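Local atomic coordinates of dihydroxyacetone kinase (Citrobacter freundii, PDB entry 1UN8), a protein that phosphorylates dihydroxyacetone with ATP to give dihydroxyacetone phosphate, a step of glycerol fermentation that passes through a covalent hemiaminal between substrate and a histidine. Residues A183-S188 with A307-E312; L239-L244 with S278-S283; N259-V264 with L298-F303. All blocks are in the same frame, centred on the assembly; numbering follows the deposited sequence.

All three contacts belong to the dihydroxyacetone-binding part of the chain. Contacts 1 and 3 lie at the two ends of strand 301-309, their centres about 23 Å apart, and tie it to neighbours on either side: strand 186-192 and strand 254-260. The helix of contact 2 packs on a face of the same sheet. It reaches contact 1 through L244 CD2, 3.6 Å from F187 O, and contact 3 through M240 SD, 3.7 Å from F303 CE1. Contact 3 is nearest the chemistry: the side chain of L298 is about 4 Å from substrate-binding G60, and that of M300 about 8 Å from H220, which forms the covalent intermediate.

Contact 1. Residues A183-S188 with A307-E312; sequences ASNTFS and AIVLEE
N185 and V309 cross obliquely, the amide of the asparagine laid against the branch point of the valine: N185 OD1 is 3.4 Å from V309 CB, with V309 CG2 a little farther off. A chi1 of -78° turns the amide so that OD1 joins CB against the valine, and ND2 donates to the carbonyl O of Y181, in the helix just before. T186 and I308 are paired next along the chain. T186 OG1 meets the tip of the isoleucine, 3.1 Å from I308 CD1, rather than its branch methyl CG2. That hydroxyl has its hydrogen-bond partner in the A182 carbonyl, so it faces the apolar chain while still satisfied by the end of helix 172-184. Here strands 186-192 and 301-309 run antiparallel as neighbours in the middle of a six-stranded mixed sheet, and helix 172-184 leads into the first of them through the turn at N185. T186 and I308 form a non-hydrogen-bonded pair on the face covered by helix 314-319, where I308 rests on I314 and L318. On the opposite face F187 is paired with A307. The phenyl ring offers an edge to its partner's backbone, CD1 lying 3.7 Å from A307 O near the ring plane, while CE1 is 4.4 Å from V309 CG2 in a looser apolar touch; L248 packs on both F187 and A307. Two backbone bonds close this pair, F187 N to A307 O at 2.9 Å and A307 N to F187 O at 2.8 Å. A third runs from V309 N to N185 O at 3.1 Å. The same N185 O also has a weaker CA-H contact from I308 CA, 3.1 Å away.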
loop_
_atom_site.group_PDB
_atom_site.type_symbol
_atom_site.label_atom_id
_atom_site.label_comp_id
_atom_site.label_asym_id
_atom_site.label_seq_id
_atom_site.Cartn_x
_atom_site.Cartn_y
_atom_site.Cartn_z
ATOM N N ALA A 183 -24.015 -6.992 -8.921
ATOM C CA ALA A 183 -23.152 -6.762 -10.063
ATOM C C ALA A 183 -23.734 -5.653 -10.938
ATOM O O ALA A 183 -23.077 -4.644 -11.193
ATOM C CB ALA A 183 -22.996 -8.051 -10.872
ATOM N N SER A 184 -24.973 -5.836 -11.380
ATOM C CA SER A 184 -25.646 -4.862 -12.240
ATOM C C SER A 184 -25.678 -3.444 -11.678
ATOM O O SER A 184 -25.915 -2.486 -12.406
ATOM C CB SER A 184 -27.075 -5.320 -12.528
ATOM O OG SER A 184 -27.074 -6.523 -13.272
ATOM N N ASN A 185 -25.441 -3.311 -10.386
ATOM C CA ASN A 185 -25.451 -2.003 -9.753
ATOM C C ASN A 185 -24.054 -1.559 -9.331
ATOM O O ASN A 185 -23.899 -0.662 -8.499
ATOM C CB ASN A 185 -26.380 -2.032 -8.541
ATOM C CG ASN A 185 -27.842 -1.941 -8.928
ATOM O OD1 ASN A 185 -28.348 -0.857 -9.206
ATOM N ND2 ASN A 185 -28.526 -3.081 -8.962
ATOM N N THR A 186 -23.036 -2.183 -9.914
ATOM C CA THR A 186 -21.668 -1.850 -9.580
ATOM C C THR A 186 -20.932 -1.284 -10.786
ATOM O O THR A 186 -20.927 -1.874 -11.864
ATOM C CB THR A 186 -20.934 -3.090 -9.031
ATOM O OG1 THR A 186 -21.627 -3.565 -7.871
ATOM C CG2 THR A 186 -19.501 -2.748 -8.648
ATOM N N PHE A 187 -20.321 -0.122 -10.587
ATOM C CA PHE A 187 -19.583 0.563 -11.643
ATOM C C PHE A 187 -18.204 1.003 -11.142
ATOM O O PHE A 187 -18.074 1.669 -10.107
ATOM C CB PHE A 187 -20.389 1.771 -12.137
ATOM C CG PHE A 187 -21.836 1.451 -12.433
ATOM C CD1 PHE A 187 -22.768 1.352 -11.401
ATOM C CD2 PHE A 187 -22.248 1.170 -13.735
ATOM C CE1 PHE A 187 -24.078 0.976 -11.656
ATOM C CE2 PHE A 187 -23.562 0.792 -13.999
ATOM C CZ PHE A 187 -24.476 0.693 -12.958
ATOM N N SER A 188 -17.167 0.619 -11.876
ATOM C CA SER A 188 -15.811 0.968 -11.482
ATOM C C SER A 188 -15.013 1.622 -12.605
ATOM O O SER A 188 -15.229 1.342 -13.786
ATOM C CB SER A 188 -15.076 -0.280 -11.009
ATOM O OG SER A 188 -15.832 -0.960 -10.030
ATOM N N ALA A 307 -18.566 2.638 -7.546
ATOM C CA ALA A 307 -19.829 3.115 -7.005
ATOM C C ALA A 307 -20.851 1.990 -7.128
ATOM O O ALA A 307 -20.981 1.372 -8.185
ATOM C CB ALA A 307 -20.304 4.343 -7.774
ATOM N N ILE A 308 -21.535 1.706 -6.028
ATOM C CA ILE A 308 -22.587 0.692 -6.001
ATOM C C ILE A 308 -23.877 1.372 -5.536
ATOM O O ILE A 308 -23.878 2.091 -4.532
ATOM C CB ILE A 308 -22.256 -0.464 -5.040
ATOM C CG1 ILE A 308 -23.448 -1.407 -4.971
ATOM C CG2 ILE A 308 -21.911 0.068 -3.647
ATOM C CD1 ILE A 308 -23.102 -2.845 -5.287
ATOM N N VAL A 309 -24.962 1.156 -6.277
ATOM C CA VAL A 309 -26.251 1.758 -5.951
ATOM C C VAL A 309 -26.868 1.066 -4.750
ATOM O O VAL A 309 -26.982 -0.155 -4.718
ATOM C CB VAL A 309 -27.231 1.655 -7.139
ATOM C CG1 VAL A 309 -28.562 2.298 -6.773
ATOM C CG2 VAL A 309 -26.634 2.331 -8.363
ATOM N N LEU A 310 -27.266 1.850 -3.758
ATOM C CA LEU A 310 -27.860 1.286 -2.560
ATOM C C LEU A 310 -29.373 1.111 -2.685
ATOM O O LEU A 310 -30.154 1.887 -2.139
ATOM C CB LEU A 310 -27.529 2.172 -1.360
ATOM C CG LEU A 310 -26.035 2.373 -1.097
ATOM C CD1 LEU A 310 -25.841 3.331 0.069
ATOM C CD2 LEU A 310 -25.388 1.030 -0.809
ATOM N N GLU A 311 -29.781 0.092 -3.428
ATOM C CA GLU A 311 -31.192 -0.209 -3.605
ATOM C C GLU A 311 -31.446 -1.569 -2.963
ATOM O O GLU A 311 -30.570 -2.438 -2.951
ATOM C CB GLU A 311 -31.569 -0.281 -5.098
ATOM C CG GLU A 311 -31.527 1.038 -5.890
ATOM C CD GLU A 311 -32.574 2.059 -5.450
ATOM O OE1 GLU A 311 -33.736 1.660 -5.229
ATOM O OE2 GLU A 311 -32.244 3.265 -5.342
ATOM N N GLU A 312 -32.643 -1.742 -2.419
ATOM C CA GLU A 312 -33.031 -3.005 -1.814
ATOM C C GLU A 312 -32.086 -3.495 -0.721
ATOM O O GLU A 312 -31.674 -2.746 0.168
ATOM C CB GLU A 312 -33.137 -4.083 -2.903
ATOM C CG GLU A 312 -33.948 -3.681 -4.146
ATOM C CD GLU A 312 -35.439 -3.497 -3.868
ATOM O OE1 GLU A 312 -36.083 -4.454 -3.372
ATOM O OE2 GLU A 312 -35.971 -2.398 -4.153
#

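Contact 2. Residues L239-L244 with S278-S283; sequences LMVDKL and SSPLHS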
loop_
_atom_site.group_PDB
_atom_site.type_symbol
_atom_site.label_atom_id
_atom_site.label_comp_id
_atom_site.label_asym_id
_atom_site.label_seq_id
_atom_site.Cartn_x
_atom_site.Cartn_y
_atom_site.Cartn_z
ATOM N N LEU A 239 -12.909 13.979 -13.549
ATOM C CA LEU A 239 -13.121 13.372 -14.841
ATOM C C LEU A 239 -13.723 11.991 -14.611
ATOM O O LEU A 239 -14.671 11.579 -15.292
ATOM C CB LEU A 239 -11.793 13.256 -15.586
ATOM C CG LEU A 239 -11.745 12.360 -16.827
ATOM C CD1 LEU A 239 -12.926 12.651 -17.748
ATOM C CD2 LEU A 239 -10.428 12.586 -17.556
ATOM N N MET A 240 -13.168 11.285 -13.632
ATOM C CA MET A 240 -13.624 9.952 -13.288
ATOM C C MET A 240 -15.037 10.008 -12.746
ATOM O O MET A 240 -15.885 9.179 -13.086
ATOM C CB MET A 240 -12.683 9.338 -12.257
ATOM C CG MET A 240 -11.340 8.930 -12.841
ATOM S SD MET A 240 -10.112 8.337 -11.638
ATOM C CE MET A 240 -10.512 6.567 -11.521
ATOM N N VAL A 241 -15.300 11.000 -11.910
ATOM C CA VAL A 241 -16.624 11.133 -11.342
ATOM C C VAL A 241 -17.673 11.384 -12.423
ATOM O O VAL A 241 -18.796 10.878 -12.340
ATOM C CB VAL A 241 -16.657 12.253 -10.285
ATOM C CG1 VAL A 241 -18.098 12.577 -9.883
ATOM C CG2 VAL A 241 -15.876 11.807 -9.072
ATOM N N ASP A 242 -17.316 12.158 -13.441
ATOM C CA ASP A 242 -18.269 12.419 -14.507
ATOM C C ASP A 242 -18.689 11.104 -15.148
ATOM O O ASP A 242 -19.878 10.792 -15.222
ATOM C CB ASP A 242 -17.668 13.337 -15.579
ATOM C CG ASP A 242 -17.592 14.785 -15.133
ATOM O OD1 ASP A 242 -18.521 15.231 -14.421
ATOM O OD2 ASP A 242 -16.618 15.477 -15.508
ATOM N N LYS A 243 -17.701 10.332 -15.595
ATOM C CA LYS A 243 -17.966 9.052 -16.235
ATOM C C LYS A 243 -18.749 8.120 -15.333
ATOM O O LYS A 243 -19.589 7.357 -15.807
ATOM C CB LYS A 243 -16.658 8.413 -16.689
ATOM C CG LYS A 243 -15.988 9.250 -17.749
ATOM C CD LYS A 243 -14.729 8.642 -18.299
ATOM C CE LYS A 243 -14.171 9.522 -19.407
ATOM N NZ LYS A 243 -15.211 9.796 -20.455
ATOM N N LEU A 244 -18.492 8.185 -14.029
ATOM C CA LEU A 244 -19.241 7.341 -13.112
ATOM C C LEU A 244 -20.690 7.806 -13.096
ATOM O O LEU A 244 -21.607 6.988 -13.171
ATOM C CB LEU A 244 -18.656 7.411 -11.702
ATOM C CG LEU A 244 -17.474 6.476 -11.414
ATOM C CD1 LEU A 244 -16.870 6.804 -10.063
ATOM C CD2 LEU A 244 -17.937 5.032 -11.445
ATOM N N SER A 278 -15.307 16.092 -2.460
ATOM C CA SER A 278 -15.633 17.411 -2.978
ATOM C C SER A 278 -16.166 17.348 -4.404
ATOM O O SER A 278 -16.401 18.382 -5.026
ATOM C CB SER A 278 -14.390 18.295 -2.954
ATOM O OG SER A 278 -13.802 18.281 -1.672
ATOM N N SER A 279 -16.348 16.139 -4.927
ATOM C CA SER A 279 -16.833 15.979 -6.287
ATOM C C SER A 279 -18.354 16.047 -6.330
ATOM O O SER A 279 -19.021 15.934 -5.307
ATOM C CB SER A 279 -16.346 14.647 -6.875
ATOM O OG SER A 279 -17.022 13.546 -6.295
ATOM N N PRO A 280 -18.919 16.251 -7.526
ATOM C CA PRO A 280 -20.370 16.328 -7.682
ATOM C C PRO A 280 -21.043 15.047 -7.204
ATOM O O PRO A 280 -22.265 14.992 -7.067
ATOM C CB PRO A 280 -20.543 16.538 -9.183
ATOM C CG PRO A 280 -19.295 17.259 -9.565
ATOM C CD PRO A 280 -18.239 16.523 -8.801
ATOM N N LEU A 281 -20.238 14.021 -6.944
ATOM C CA LEU A 281 -20.742 12.727 -6.495
ATOM C C LEU A 281 -21.025 12.737 -4.998
ATOM O O LEU A 281 -21.750 11.896 -4.464
ATOM C CB LEU A 281 -19.705 11.660 -6.820
ATOM C CG LEU A 281 -20.035 10.200 -6.577
ATOM C CD1 LEU A 281 -21.275 9.819 -7.350
ATOM C CD2 LEU A 281 -18.866 9.357 -7.021
ATOM N N HIS A 282 -20.441 13.731 -4.344
ATOM C CA HIS A 282 -20.526 13.952 -2.906
ATOM C C HIS A 282 -21.888 13.838 -2.212
ATOM O O HIS A 282 -22.033 13.079 -1.248
ATOM C CB HIS A 282 -19.876 15.315 -2.619
ATOM C CG HIS A 282 -20.422 16.030 -1.422
ATOM N ND1 HIS A 282 -20.296 15.545 -0.136
ATOM C CD2 HIS A 282 -21.069 17.216 -1.317
ATOM C CE1 HIS A 282 -20.841 16.404 0.709
ATOM N NE2 HIS A 282 -21.316 17.425 0.018
ATOM N N SER A 283 -22.876 14.587 -2.693
ATOM C CA SER A 283 -24.206 14.604 -2.086
ATOM C C SER A 283 -24.992 13.299 -2.101
ATOM O O SER A 283 -26.076 13.237 -1.538
ATOM C CB SER A 283 -25.063 15.693 -2.735
ATOM O OG SER A 283 -25.258 15.431 -4.115
#
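V241 carries this contact, its CG1 facing mainly P280 and L281 and its CG2 mainly S279. The apolar part falls to CG1, which sits 3.6 Å from L281 CB and 4.1 Å from P280 CD. With CG1 anti to the backbone N (chi1 169°), this methyl is carried off the helix into the bend between the proline and the leucine. A second apolar touch comes one turn on, where L244 CD1 lies 4.4 Å from L281 CD2, end of one leucine against end of the other. L281 also packs on L245, so it lies over successive residues of the helix. The mixed contact is made by the other methyl, V241 CG2, which rests on the S279 side chain, 3.5 Å from OG and 3.6 Å from CB. This is van der Waals packing, and the hydroxyl takes its polar partner from the carbonyl O of L276, at the end of the preceding helix. Residues 278-283 lie between helix 266-277 and strand 285-292, on the return limb of a beta-alpha-beta crossover that starts from strand 254-260 and ends on its parallel neighbour. Helix 233-247 lies beside that crossover helix on the same face of the sheet, and V241 packs on the connection from helix 266-277 to strand 285-292. Backbone hydrogen bonds stay within each segment. S279 to H282 form a type I turn, which presents the side chains of S279, P280 and L281 to the valine together, and on the other side L244 N bonds to M240 O at 2.9 Å in the regular helix pattern. Past L281, the S283 carbonyl accepts from R253 NH1. Toward the sheet the helix uses M240, which touches F303, and L244, which touches F187 and L305.

Contact 3. Residues N259-V264 with L298-F303; sequences NNLGGV and LDMKGF
L261 and M300 run alongside one another in the same direction, with the thioether methyl CE of the methionine 3.4 Å from L261 CG. A chi1 of -176° sets the M300 chain opposite its backbone N, and a final bend brings CE against the leucine. L261 CD2 lies against the backbone of G302 and F303, 3.1 Å from F303 N. Two backbone bonds follow: L261 N to G302 O at 2.8 Å and G263 N to M300 O at 2.7 Å. The second is poorly directed, its donor 60° out of the carbonyl plane. V264 CG2 settles on the G302 carbonyl, 3.3 Å from its O, and the extended K301 chain passes alongside the G263 carbonyl. G262 and G263 present only hydrogens to 298-303: the carbonyl O atoms of L298 and D299 lie against their CA atoms, and G263 CA is 3.8 Å from K301 CA. Strands 254-260 and 301-309 are antiparallel neighbours in the mixed sheet; N260 and F303 form a non-hydrogen-bonded pair there, after which the first strand turns off into the glycine loop. N260 shapes that loop as an Asx turn: OD1 accepts G262 N at 2.7 Å, while ND2 donates in the amide plane to V264 O at 2.9 Å. The N259 amide is held in turn by V295 O, L294 N and S304 OG. Farther out, L298 shares a backbone hydrogen bond with G60 of the substrate site, and D299 OD2 bonds H197 ND1. The second subunit packs against this end of the strand: D299 and K301 form reciprocal salt bridges with its K301 and D299, and its F5 meets the F303 ring edge-to-face; K301 also pairs with E268 of its own chain.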
loop_
_atom_site.group_PDB
_atom_site.type_symbol
_atom_site.label_atom_id
_atom_site.label_comp_id
_atom_site.label_asym_id
_atom_site.label_seq_id
_atom_site.Cartn_x
_atom_site.Cartn_y
_atom_site.Cartn_z
ATOM N N ASN A 259 -10.124 2.251 -3.980
ATOM C CA ASN A 259 -9.153 1.173 -4.023
ATOM C C ASN A 259 -7.769 1.589 -4.533
ATOM O O ASN A 259 -7.633 2.248 -5.563
ATOM C CB ASN A 259 -9.707 0.052 -4.904
ATOM C CG ASN A 259 -8.733 -1.112 -5.070
ATOM O OD1 ASN A 259 -8.358 -1.770 -4.096
ATOM N ND2 ASN A 259 -8.330 -1.378 -6.314
ATOM N N ASN A 260 -6.740 1.177 -3.806
ATOM C CA ASN A 260 -5.373 1.490 -4.178
ATOM C C ASN A 260 -4.857 0.319 -5.004
ATOM O O ASN A 260 -4.776 -0.800 -4.487
ATOM C CB ASN A 260 -4.512 1.654 -2.932
ATOM C CG ASN A 260 -3.116 2.151 -3.260
ATOM O OD1 ASN A 260 -2.567 1.843 -4.323
ATOM N ND2 ASN A 260 -2.528 2.913 -2.346
ATOM N N LEU A 261 -4.512 0.556 -6.271
ATOM C CA LEU A 261 -4.032 -0.537 -7.109
ATOM C C LEU A 261 -2.702 -1.139 -6.625
ATOM O O LEU A 261 -2.271 -2.193 -7.114
ATOM C CB LEU A 261 -3.921 -0.094 -8.570
ATOM C CG LEU A 261 -5.155 -0.236 -9.479
ATOM C CD1 LEU A 261 -6.259 -1.014 -8.789
ATOM C CD2 LEU A 261 -5.635 1.121 -9.894
ATOM N N GLY A 262 -2.049 -0.466 -5.675
ATOM C CA GLY A 262 -0.824 -1.014 -5.129
ATOM C C GLY A 262 0.382 -0.123 -4.978
ATOM O O GLY A 262 1.222 -0.382 -4.110
ATOM N N GLY A 263 0.480 0.919 -5.797
ATOM C CA GLY A 263 1.634 1.789 -5.727
ATOM C C GLY A 263 1.414 3.239 -5.345
ATOM O O GLY A 263 2.352 4.035 -5.370
ATOM N N VAL A 264 0.197 3.612 -4.998
ATOM C CA VAL A 264 -0.031 4.991 -4.612
ATOM C C VAL A 264 0.328 5.158 -3.142
ATOM O O VAL A 264 0.095 4.257 -2.334
ATOM C CB VAL A 264 -1.484 5.384 -4.822
ATOM C CG1 VAL A 264 -1.685 6.825 -4.414
ATOM C CG2 VAL A 264 -1.864 5.161 -6.282
ATOM N N LEU A 298 -0.489 -5.788 -8.378
ATOM C CA LEU A 298 0.852 -5.797 -7.834
ATOM C C LEU A 298 1.128 -4.386 -7.303
ATOM O O LEU A 298 0.330 -3.869 -6.519
ATOM C CB LEU A 298 1.856 -6.220 -8.905
ATOM C CG LEU A 298 1.689 -7.701 -9.270
ATOM C CD1 LEU A 298 2.612 -8.103 -10.402
ATOM C CD2 LEU A 298 1.975 -8.530 -8.041
ATOM N N ASP A 299 2.217 -3.749 -7.730
ATOM C CA ASP A 299 2.522 -2.409 -7.237
ATOM C C ASP A 299 2.107 -1.261 -8.163
ATOM O O ASP A 299 2.634 -0.148 -8.066
ATOM C CB ASP A 299 4.013 -2.307 -6.915
ATOM C CG ASP A 299 4.888 -2.405 -8.146
ATOM O OD1 ASP A 299 4.386 -2.789 -9.218
ATOM O OD2 ASP A 299 6.091 -2.105 -8.034
ATOM N N MET A 300 1.147 -1.526 -9.043
ATOM C CA MET A 300 0.657 -0.516 -9.975
ATOM C C MET A 300 0.336 0.809 -9.288
ATOM O O MET A 300 -0.466 0.851 -8.357
ATOM C CB MET A 300 -0.596 -1.032 -10.682
ATOM C CG MET A 300 -1.152 -0.103 -11.749
ATOM S SD MET A 300 -2.200 -1.014 -12.902
ATOM C CE MET A 300 -3.732 -0.217 -12.575
ATOM N N LYS A 301 0.943 1.896 -9.754
ATOM C CA LYS A 301 0.663 3.178 -9.144
ATOM C C LYS A 301 -0.580 3.832 -9.729
ATOM O O LYS A 301 -0.492 4.764 -10.526
ATOM C CB LYS A 301 1.860 4.121 -9.261
ATOM C CG LYS A 301 1.614 5.460 -8.570
ATOM C CD LYS A 301 2.877 6.132 -8.053
ATOM C CE LYS A 301 2.483 7.287 -7.120
ATOM N NZ LYS A 301 3.632 7.968 -6.449
ATOM N N GLY A 302 -1.741 3.330 -9.314
ATOM C CA GLY A 302 -3.015 3.865 -9.767
ATOM C C GLY A 302 -4.069 3.549 -8.716
ATOM O O GLY A 302 -3.777 2.854 -7.733
ATOM N N PHE A 303 -5.289 4.042 -8.896
ATOM C CA PHE A 303 -6.355 3.764 -7.938
ATOM C C PHE A 303 -7.644 3.589 -8.707
ATOM O O PHE A 303 -7.715 3.950 -9.878
ATOM C CB PHE A 303 -6.488 4.914 -6.927
ATOM C CG PHE A 303 -6.973 6.208 -7.527
ATOM C CD1 PHE A 303 -8.345 6.462 -7.667
ATOM C CD2 PHE A 303 -6.063 7.172 -7.973
ATOM C CE1 PHE A 303 -8.803 7.654 -8.244
ATOM C CE2 PHE A 303 -6.507 8.369 -8.553
ATOM C CZ PHE A 303 -7.878 8.610 -8.690
#